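Local coordinates for sortase (Actinomyces oris, PDB 5UTT), which probably acts as a cysteine transpeptidase that cleaves the sorting signals of surface proteins and anchors these proteins to the cell wall, at residues 107-112 with 177-182; 140-145 with 167-172; 34-39 with 97-102. All blocks are in the same frame, centred on the assembly; numbering follows the deposited sequence.

Interaction 1. Residues 107-112 with 177-182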
loop_
_atom_site.group_PDB
_atom_site.type_symbol
_atom_site.label_atom_id
_atom_site.label_comp_id
_atom_site.label_asym_id
_atom_site.label_seq_id
_atom_site.Cartn_x
_atom_site.Cartn_y
_atom_site.Cartn_z
ATOM N N LYS A 107 5.175 -15.833 0.670
ATOM C CA LYS A 107 6.521 -16.152 1.139
ATOM C C LYS A 107 7.180 -15.099 2.050
ATOM O O LYS A 107 8.145 -15.378 2.794
ATOM C CB LYS A 107 7.391 -16.395 -0.113
ATOM C CG LYS A 107 6.859 -17.522 -0.987
ATOM C CD LYS A 107 7.717 -17.875 -2.213
ATOM C CE LYS A 107 6.961 -18.859 -3.095
ATOM N NZ LYS A 107 7.521 -19.051 -4.457
ATOM N N THR A 108 6.658 -13.882 2.024
ATOM C CA THR A 108 7.404 -12.716 2.488
ATOM C C THR A 108 6.595 -11.664 3.219
ATOM O O THR A 108 5.465 -11.434 2.867
ATOM C CB THR A 108 8.152 -12.047 1.296
ATOM O OG1 THR A 108 8.924 -13.049 0.611
ATOM C CG2 THR A 108 9.072 -10.878 1.781
ATOM N N TRP A 109 7.151 -11.079 4.277
ATOM C CA TRP A 109 6.600 -9.853 4.867
ATOM C C TRP A 109 7.406 -8.690 4.350
ATOM O O TRP A 109 8.636 -8.664 4.543
ATOM C CB TRP A 109 6.710 -9.874 6.383
ATOM C CG TRP A 109 5.847 -10.883 7.062
ATOM C CD1 TRP A 109 6.221 -12.120 7.485
ATOM C CD2 TRP A 109 4.468 -10.728 7.452
ATOM N NE1 TRP A 109 5.159 -12.771 8.076
ATOM C CE2 TRP A 109 4.075 -11.928 8.080
ATOM C CE3 TRP A 109 3.533 -9.697 7.321
ATOM C CZ2 TRP A 109 2.776 -12.105 8.593
ATOM C CZ3 TRP A 109 2.267 -9.877 7.831
ATOM C CH2 TRP A 109 1.910 -11.063 8.464
ATOM N N TYR A 110 6.750 -7.720 3.703
ATOM C CA TYR A 110 7.420 -6.484 3.320
ATOM C C TYR A 110 6.986 -5.361 4.242
ATOM O O TYR A 110 5.782 -5.049 4.330
ATOM C CB TYR A 110 7.072 -6.096 1.904
ATOM C CG TYR A 110 7.465 -7.084 0.839
ATOM C CD1 TYR A 110 6.617 -8.119 0.465
ATOM C CD2 TYR A 110 8.653 -6.943 0.128
ATOM C CE1 TYR A 110 6.947 -8.987 -0.531
ATOM C CE2 TYR A 110 8.988 -7.832 -0.862
ATOM C CZ TYR A 110 8.137 -8.840 -1.208
ATOM O OH TYR A 110 8.472 -9.721 -2.187
ATOM N N VAL A 111 7.965 -4.752 4.913
ATOM C CA VAL A 111 7.650 -3.677 5.842
ATOM C C VAL A 111 8.235 -2.339 5.354
ATOM O O VAL A 111 9.480 -2.166 5.171
ATOM C CB VAL A 111 8.098 -3.964 7.302
ATOM C CG1 VAL A 111 7.801 -2.755 8.178
ATOM C CG2 VAL A 111 7.497 -5.236 7.902
ATOM N N PHE A 112 7.313 -1.389 5.176
ATOM C CA PHE A 112 7.578 -0.025 4.744
ATOM C C PHE A 112 7.289 0.940 5.892
ATOM O O PHE A 112 6.409 0.701 6.750
ATOM C CB PHE A 112 6.732 0.349 3.507
ATOM C CG PHE A 112 6.901 -0.562 2.345
ATOM C CD1 PHE A 112 6.235 -1.804 2.279
ATOM C CD2 PHE A 112 7.653 -0.179 1.253
ATOM C CE1 PHE A 112 6.388 -2.625 1.168
ATOM C CE2 PHE A 112 7.830 -1.003 0.157
ATOM C CZ PHE A 112 7.201 -2.240 0.100
ATOM N N GLU A 177 9.645 -18.049 8.671
ATOM C CA GLU A 177 10.600 -17.859 9.762
ATOM C C GLU A 177 10.227 -16.791 10.792
ATOM O O GLU A 177 10.862 -16.698 11.831
ATOM C CB GLU A 177 11.967 -17.537 9.159
ATOM C CG GLU A 177 12.414 -18.666 8.236
ATOM C CD GLU A 177 13.724 -18.412 7.531
ATOM O OE1 GLU A 177 14.238 -17.277 7.618
ATOM O OE2 GLU A 177 14.239 -19.355 6.890
ATOM N N GLY A 178 9.188 -16.000 10.537
ATOM C CA GLY A 178 8.844 -14.957 11.474
ATOM C C GLY A 178 7.914 -13.914 10.880
ATOM O O GLY A 178 7.651 -13.918 9.676
ATOM N N ARG A 179 7.460 -13.011 11.732
ATOM C CA ARG A 179 6.619 -11.915 11.301
ATOM C C ARG A 179 6.899 -10.670 12.161
ATOM O O ARG A 179 7.497 -10.777 13.247
ATOM C CB ARG A 179 5.155 -12.339 11.336
ATOM C CG ARG A 179 4.564 -12.374 12.721
ATOM C CD ARG A 179 3.141 -12.954 12.643
ATOM N NE ARG A 179 2.546 -13.005 13.965
ATOM C CZ ARG A 179 1.558 -13.835 14.340
ATOM N NH1 ARG A 179 1.039 -14.702 13.500
ATOM N NH2 ARG A 179 1.111 -13.787 15.575
ATOM N N PRO A 180 6.508 -9.478 11.670
ATOM C CA PRO A 180 6.758 -8.274 12.446
ATOM C C PRO A 180 6.079 -8.255 13.800
ATOM O O PRO A 180 4.943 -8.735 13.943
ATOM C CB PRO A 180 6.175 -7.170 11.564
ATOM C CG PRO A 180 6.274 -7.713 10.199
ATOM C CD PRO A 180 5.917 -9.153 10.364
ATOM N N GLU A 181 6.724 -7.611 14.757
ATOM C CA GLU A 181 6.187 -7.525 16.117
ATOM C C GLU A 181 4.843 -6.837 16.194
ATOM O O GLU A 181 4.041 -7.197 17.052
ATOM C CB GLU A 181 7.158 -6.810 17.051
ATOM C CG GLU A 181 8.337 -7.684 17.483
ATOM C CD GLU A 181 7.963 -8.795 18.464
ATOM O OE1 GLU A 181 7.300 -8.501 19.492
ATOM O OE2 GLU A 181 8.337 -9.965 18.227
ATOM N N SER A 182 4.614 -5.870 15.307
ATOM C CA SER A 182 3.341 -5.124 15.264
ATOM C C SER A 182 2.159 -5.986 14.822
ATOM O O SER A 182 0.998 -5.617 15.051
ATOM C CB SER A 182 3.438 -3.942 14.308
ATOM O OG SER A 182 3.776 -4.374 12.993
#

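Interaction 2. Residues 140-145 with 167-172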
loop_
_atom_site.group_PDB
_atom_site.type_symbol
_atom_site.label_atom_id
_atom_site.label_comp_id
_atom_site.label_asym_id
_atom_site.label_seq_id
_atom_site.Cartn_x
_atom_site.Cartn_y
_atom_site.Cartn_z
ATOM N N THR A 140 16.145 4.579 -6.961
ATOM C CA THR A 140 17.088 3.775 -6.169
ATOM C C THR A 140 16.465 2.987 -5.020
ATOM O O THR A 140 16.932 1.886 -4.709
ATOM C CB THR A 140 18.188 4.662 -5.581
ATOM O OG1 THR A 140 18.849 5.306 -6.667
ATOM C CG2 THR A 140 19.146 3.840 -4.792
ATOM N N ASP A 141 15.401 3.546 -4.420
ATOM C CA ASP A 141 14.762 2.963 -3.253
ATOM C C ASP A 141 13.460 2.258 -3.637
ATOM O O ASP A 141 13.029 2.327 -4.769
ATOM C CB ASP A 141 14.469 4.057 -2.232
ATOM C CG ASP A 141 15.732 4.613 -1.601
ATOM O OD1 ASP A 141 16.664 3.819 -1.350
ATOM O OD2 ASP A 141 15.778 5.835 -1.334
ATOM N N ARG A 142 12.925 1.527 -2.686
ATOM C CA ARG A 142 11.686 0.795 -2.878
ATOM C C ARG A 142 10.613 1.487 -2.047
ATOM O O ARG A 142 10.760 1.630 -0.819
ATOM C CB ARG A 142 11.903 -0.623 -2.410
ATOM C CG ARG A 142 12.906 -1.420 -3.202
ATOM C CD ARG A 142 13.275 -2.700 -2.477
ATOM N NE ARG A 142 14.097 -3.516 -3.342
ATOM C CZ ARG A 142 15.398 -3.336 -3.546
ATOM N NH1 ARG A 142 16.071 -2.378 -2.893
ATOM N NH2 ARG A 142 16.034 -4.140 -4.396
ATOM N N TYR A 143 9.535 1.936 -2.709
ATOM C CA TYR A 143 8.415 2.586 -2.020
ATOM C C TYR A 143 7.142 1.802 -2.217
ATOM O O TYR A 143 7.012 1.013 -3.181
ATOM C CB TYR A 143 8.144 3.991 -2.552
ATOM C CG TYR A 143 9.043 5.054 -2.004
ATOM C CD1 TYR A 143 8.672 5.781 -0.897
ATOM C CD2 TYR A 143 10.295 5.272 -2.550
ATOM C CE1 TYR A 143 9.490 6.755 -0.371
ATOM C CE2 TYR A 143 11.131 6.244 -2.041
ATOM C CZ TYR A 143 10.722 6.970 -0.927
ATOM O OH TYR A 143 11.505 7.935 -0.366
ATOM N N ILE A 144 6.215 2.068 -1.310
ATOM C CA ILE A 144 4.763 1.747 -1.524
ATOM C C ILE A 144 4.041 3.089 -1.490
ATOM O O ILE A 144 4.455 3.999 -0.769
ATOM C CB ILE A 144 4.194 0.708 -0.518
ATOM C CG1 ILE A 144 2.773 0.209 -0.937
ATOM C CG2 ILE A 144 4.067 1.243 0.903
ATOM C CD1 ILE A 144 2.203 -0.918 -0.129
ATOM N N THR A 145 2.950 3.200 -2.252
ATOM C CA THR A 145 2.170 4.397 -2.259
ATOM C C THR A 145 0.726 3.953 -2.121
ATOM O O THR A 145 0.307 3.077 -2.853
ATOM C CB THR A 145 2.338 5.205 -3.556
ATOM O OG1 THR A 145 3.705 5.682 -3.642
ATOM C CG2 THR A 145 1.468 6.428 -3.549
ATOM N N ALA A 167 5.546 5.400 1.667
ATOM C CA ALA A 167 6.326 4.653 2.657
ATOM C C ALA A 167 7.547 4.025 1.975
ATOM O O ALA A 167 7.450 3.436 0.905
ATOM C CB ALA A 167 5.486 3.599 3.387
ATOM N N LYS A 168 8.706 4.245 2.593
ATOM C CA LYS A 168 9.977 3.698 2.106
ATOM C C LYS A 168 10.273 2.326 2.736
ATOM O O LYS A 168 10.050 2.120 3.926
ATOM C CB LYS A 168 11.092 4.695 2.429
ATOM C CG LYS A 168 12.451 4.281 1.889
ATOM C CD LYS A 168 13.462 5.424 2.006
ATOM C CE LYS A 168 14.858 4.902 1.772
ATOM N NZ LYS A 168 15.885 5.974 1.660
ATOM N N PHE A 169 10.794 1.407 1.940
ATOM C CA PHE A 169 11.092 0.064 2.409
ATOM C C PHE A 169 12.021 0.077 3.613
ATOM O O PHE A 169 13.045 0.812 3.589
ATOM C CB PHE A 169 11.656 -0.765 1.254
ATOM C CG PHE A 169 11.955 -2.197 1.612
ATOM C CD1 PHE A 169 10.940 -3.136 1.777
ATOM C CD2 PHE A 169 13.245 -2.600 1.806
ATOM C CE1 PHE A 169 11.224 -4.445 2.130
ATOM C CE2 PHE A 169 13.535 -3.889 2.147
ATOM C CZ PHE A 169 12.527 -4.813 2.324
ATOM N N ALA A 170 11.694 -0.694 4.655
ATOM C CA ALA A 170 12.489 -0.756 5.873
ATOM C C ALA A 170 13.179 -2.099 6.026
ATOM O O ALA A 170 14.409 -2.159 6.104
ATOM C CB ALA A 170 11.632 -0.466 7.102
ATOM N N TYR A 171 12.410 -3.176 6.047
ATOM C CA TYR A 171 12.991 -4.518 6.112
ATOM C C TYR A 171 12.000 -5.527 5.583
ATOM O O TYR A 171 10.835 -5.187 5.323
ATOM C CB TYR A 171 13.365 -4.863 7.556
ATOM C CG TYR A 171 12.209 -4.909 8.517
ATOM C CD1 TYR A 171 11.496 -6.097 8.703
ATOM C CD2 TYR A 171 11.825 -3.790 9.232
ATOM C CE1 TYR A 171 10.448 -6.158 9.586
ATOM C CE2 TYR A 171 10.765 -3.847 10.124
ATOM C CZ TYR A 171 10.089 -5.045 10.278
ATOM O OH TYR A 171 9.037 -5.133 11.134
ATOM N N TRP A 172 12.467 -6.757 5.424
ATOM C CA TRP A 172 11.575 -7.855 5.062
ATOM C C TRP A 172 11.825 -9.069 5.929
ATOM O O TRP A 172 12.814 -9.155 6.627
ATOM C CB TRP A 172 11.710 -8.225 3.588
ATOM C CG TRP A 172 13.107 -8.756 3.150
ATOM C CD1 TRP A 172 14.250 -8.022 2.968
ATOM C CD2 TRP A 172 13.455 -10.113 2.839
ATOM N NE1 TRP A 172 15.281 -8.849 2.545
ATOM C CE2 TRP A 172 14.821 -10.134 2.482
ATOM C CE3 TRP A 172 12.744 -11.317 2.823
ATOM C CZ2 TRP A 172 15.466 -11.308 2.104
ATOM C CZ3 TRP A 172 13.386 -12.477 2.478
ATOM C CH2 TRP A 172 14.743 -12.465 2.108
#

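Interaction 3. Residues 34-39 with 97-102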
loop_
_atom_site.group_PDB
_atom_site.type_symbol
_atom_site.label_atom_id
_atom_site.label_comp_id
_atom_site.label_asym_id
_atom_site.label_seq_id
_atom_site.Cartn_x
_atom_site.Cartn_y
_atom_site.Cartn_z
ATOM N N VAL A 34 -2.012 -2.596 8.141
ATOM C CA VAL A 34 -1.516 -1.325 8.674
ATOM C C VAL A 34 -1.775 -1.332 10.188
ATOM O O VAL A 34 -2.941 -1.261 10.621
ATOM C CB VAL A 34 -2.190 -0.138 7.978
ATOM C CG1 VAL A 34 -1.708 1.178 8.592
ATOM C CG2 VAL A 34 -1.984 -0.193 6.458
ATOM N N PRO A 35 -0.729 -1.377 11.009
ATOM C CA PRO A 35 -0.969 -1.489 12.466
ATOM C C PRO A 35 -1.835 -0.400 13.114
ATOM O O PRO A 35 -2.591 -0.672 14.051
ATOM C CB PRO A 35 0.446 -1.472 13.020
ATOM C CG PRO A 35 1.245 -2.135 11.956
ATOM C CD PRO A 35 0.715 -1.538 10.691
ATOM N N LYS A 36 -1.805 0.814 12.580
ATOM C CA LYS A 36 -2.727 1.858 13.070
ATOM C C LYS A 36 -4.211 1.665 12.728
ATOM O O LYS A 36 -5.049 2.494 13.125
ATOM C CB LYS A 36 -2.292 3.201 12.558
ATOM C CG LYS A 36 -1.103 3.723 13.355
ATOM C CD LYS A 36 -1.082 5.219 13.277
ATOM C CE LYS A 36 -0.244 5.841 14.366
ATOM N NZ LYS A 36 0.029 7.233 13.935
ATOM N N TRP A 37 -4.518 0.667 11.937
ATOM C CA TRP A 37 -5.885 0.377 11.551
ATOM C C TRP A 37 -6.440 -0.812 12.325
ATOM O O TRP A 37 -7.649 -1.167 12.132
ATOM C CB TRP A 37 -6.005 0.151 10.030
ATOM C CG TRP A 37 -5.727 1.371 9.196
ATOM C CD1 TRP A 37 -5.581 2.665 9.649
ATOM C CD2 TRP A 37 -5.579 1.440 7.771
ATOM N NE1 TRP A 37 -5.320 3.500 8.627
ATOM C CE2 TRP A 37 -5.298 2.797 7.458
ATOM C CE3 TRP A 37 -5.617 0.499 6.730
ATOM C CZ2 TRP A 37 -5.096 3.232 6.154
ATOM C CZ3 TRP A 37 -5.395 0.946 5.441
ATOM C CH2 TRP A 37 -5.125 2.302 5.175
ATOM N N TYR A 38 -5.650 -1.394 13.228
ATOM C CA TYR A 38 -6.184 -2.403 14.143
ATOM C C TYR A 38 -7.303 -1.729 14.942
ATOM O O TYR A 38 -7.119 -0.658 15.511
ATOM C CB TYR A 38 -5.138 -3.006 15.043
ATOM C CG TYR A 38 -4.308 -4.085 14.400
ATOM C CD1 TYR A 38 -4.903 -5.196 13.795
ATOM C CD2 TYR A 38 -2.918 -4.021 14.428
ATOM C CE1 TYR A 38 -4.145 -6.201 13.227
ATOM C CE2 TYR A 38 -2.151 -5.014 13.862
ATOM C CZ TYR A 38 -2.750 -6.106 13.281
ATOM O OH TYR A 38 -1.944 -7.068 12.748
ATOM N N GLY A 39 -8.486 -2.320 14.912
ATOM C CA GLY A 39 -9.627 -1.774 15.637
ATOM C C GLY A 39 -10.470 -0.833 14.803
ATOM O O GLY A 39 -11.569 -0.452 15.220
ATOM N N GLU A 97 4.532 10.120 9.760
ATOM C CA GLU A 97 5.892 9.683 9.536
ATOM C C GLU A 97 6.325 8.604 10.527
ATOM O O GLU A 97 6.173 8.736 11.755
ATOM C CB GLU A 97 6.821 10.868 9.619
ATOM C CG GLU A 97 8.241 10.519 9.213
ATOM C CD GLU A 97 9.208 11.614 9.547
ATOM O OE1 GLU A 97 8.784 12.675 10.076
ATOM O OE2 GLU A 97 10.419 11.396 9.283
ATOM N N GLY A 98 6.897 7.536 9.995
ATOM C CA GLY A 98 7.358 6.405 10.798
ATOM C C GLY A 98 6.360 5.290 11.054
ATOM O O GLY A 98 6.737 4.181 11.451
ATOM N N ASP A 99 5.086 5.539 10.769
ATOM C CA ASP A 99 4.126 4.446 10.880
ATOM C C ASP A 99 4.391 3.338 9.867
ATOM O O ASP A 99 4.819 3.593 8.725
ATOM C CB ASP A 99 2.719 5.002 10.683
ATOM C CG ASP A 99 2.276 5.878 11.835
ATOM O OD1 ASP A 99 2.775 5.702 12.972
ATOM O OD2 ASP A 99 1.403 6.729 11.624
ATOM N N GLU A 100 4.097 2.096 10.254
ATOM C CA GLU A 100 4.374 0.973 9.387
ATOM C C GLU A 100 3.266 0.679 8.414
ATOM O O GLU A 100 2.067 0.720 8.791
ATOM C CB GLU A 100 4.583 -0.288 10.222
ATOM C CG GLU A 100 5.995 -0.352 10.816
ATOM C CD GLU A 100 6.271 -1.573 11.655
ATOM O OE1 GLU A 100 5.317 -2.243 12.085
ATOM O OE2 GLU A 100 7.482 -1.885 11.880
ATOM N N ILE A 101 3.644 0.361 7.184
ATOM C CA ILE A 101 2.705 -0.190 6.177
ATOM C C ILE A 101 3.265 -1.553 5.772
ATOM O O ILE A 101 4.422 -1.670 5.303
ATOM C CB ILE A 101 2.555 0.747 4.976
ATOM C CG1 ILE A 101 1.936 2.087 5.420
ATOM C CG2 ILE A 101 1.734 0.130 3.855
ATOM C CD1 ILE A 101 1.765 3.057 4.288
ATOM N N ILE A 102 2.488 -2.598 5.969
ATOM C CA ILE A 102 3.030 -3.969 5.890
ATOM C C ILE A 102 2.276 -4.701 4.818
ATOM O O ILE A 102 0.998 -4.704 4.839
ATOM C CB ILE A 102 2.958 -4.712 7.238
ATOM C CG1 ILE A 102 3.729 -3.922 8.314
ATOM C CG2 ILE A 102 3.444 -6.165 7.088
ATOM C CD1 ILE A 102 3.628 -4.495 9.702
HETATM O O HOH W 1 0.627 1.803 11.046
#

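Interaction 1. Residues 107-112 with 177-182
This is a CH-pi contact between Trp109 and the Arg179-Pro180 pair, laying the loop after the last strand of the sortase beta-barrel against the outward-turned side chains of strand 108-120. Strand geometry sends Trp109 and Val111 toward the loop, while Thr108 and Tyr110 point away from it. No hydrogen bond joins the two segments; the backbone of 108-112 pairs instead with its sheet neighbours, for example Trp109 with Met173 and Tyr110 with Val103.

The indole supplies a broad flat surface, and both loop residues lie over the same face. Pro180 CD stands 3.8 Å from the centroid of the five-membered ring, only 20° off its normal, and Arg179 CA lies 4.0 Å from that centroid. Proline suits this place because its compact ring puts a polarised CD methylene, bonded to nitrogen, over the face of the electron-rich five-membered ring. Arg179 works through the foot of its side chain: CB lies 3.3 Å from Trp109 NE1, over the ring near its rim. CG stands between the backbone N and the carbonyl carbon (chi1 76°), and from there the chain runs extended to NE, its end leading away from the strand, so the aliphatic foot does the packing. The guanidinium and indole planes are 79° apart. Ile102, Ser104, Arg175 and Pro187 also touch the indole.

Gly178 precedes the pair in a conformation in which a CB would jam against the preceding carbonyl oxygen, and it carries the loop alongside the indole. Its O lies 3.2 Å from Trp109 NE1, but the angle is too poor for a hydrogen bond. Farther along the strand, Val111 adds a smaller apolar touch, with one branch sliding past the proline ring: its CG2 lies 3.6 Å from Pro180 CG.

Interaction 2. Residues 140-145 with 167-172
The Tyr143 ring has Lys168 over one face, its CB 4.3 Å from the ring centroid and off-centre, while the carbonyl of Ala167 approaches obliquely. The Phe169 ring takes Arg142 CD obliquely and carries the backbone N of Tyr171 over the centre of one face, with Trp172 CB at its edge. These side chains flank an antiparallel hairpin pairing in the sortase barrel. Tyr143 and Lys168 form a non-hydrogen-bonded pair; Ile144 and Ala167 form a hydrogen-bonded one, with Ile144 N 2.9 Å from Ala167 O and Ala167 N 3.0 Å from Ile144 O. A third bond runs from Phe169 N to Arg142 O (2.8 Å). On the buried face, Ile144 CG2 meets Ala167 CB at 3.7 Å, a small methyl fitting under a branched chain.

Lys168 starts away from its backbone N (chi1 -176°) and stays extended, crossing Tyr143 to bring NZ 3.0 Å from Asp141 OD2. The third flat group, the carboxylate, is met from above, 61° out of its plane. Such a salt bridge probably relies more on charge than on lone-pair direction, and solvent near the exposed Lys168 is likely to weaken the attraction, while three backbone bonds set the pairing.

Interaction 3. Residues 34-39 with 97-102
Val34, just past strand 28-33, rests its CG1 3.8 Å from Glu100 O, beginning a contact that seats the following 3-10 turn on strand 100-104 of the sortase barrel. Its own carbonyl accepts Trp37 N within the turn and also Asn43 ND2. Pro35 comes next: its rigid ring suits the first position of the turn, where no N-H is needed. Pro35 CD packs 3.2 Å from Glu100 O, and CG reaches Ile102 CD1 at 4.0 Å, the proline crossing the isoleucine at about a right angle. Lys36 uses both ends. Its backbone N gives a hydrogen bond to a water at 3.0 Å, which in turn donates to Glu100 O at 2.9 Å. Its side chain, extended beyond CG, crosses Asp99 and sets NZ 2.7 Å from OD2.

Glu100 turns its OE1 to Ser182. NZ meets Asp99 OD2 on the syn side, tilted 24° from the carboxylate plane, where some directional hydrogen bonding can add to the charge attraction. Each partner has its own second bond: Leu94 O accepts from Lys36 NZ, and Gln96 N joins the lysine in gripping Asp99 OD2, which probably favours the ionised carboxylate.

Strands 100-104, 108-120, 161-174 and 142-150 lie side by side in the barrel sheet. Each contact, with centres 13 to 14 Å apart, has at least one segment on them, while 177-182 and 34-39 are loops laid against them. Val111 of interaction 1 probably hydrogen-bonds to interaction 2 through its O, 2.7 Å from Ala170 N, at a classic beta bulge where Ala170 and Tyr171 both face it. Interactions 1 and 3 meet where Ser182 OG lies 2.8 Å from Glu100 OE1. Interactions 2 and 3 touch through Ile101, whose CG2 lies 3.9 Å from Ile144 CG2. In sortases the strand equivalent to 142-150 usually leads to the active-site cysteine, so interaction 2 probably lies nearest in sequence to the catalytic machinery.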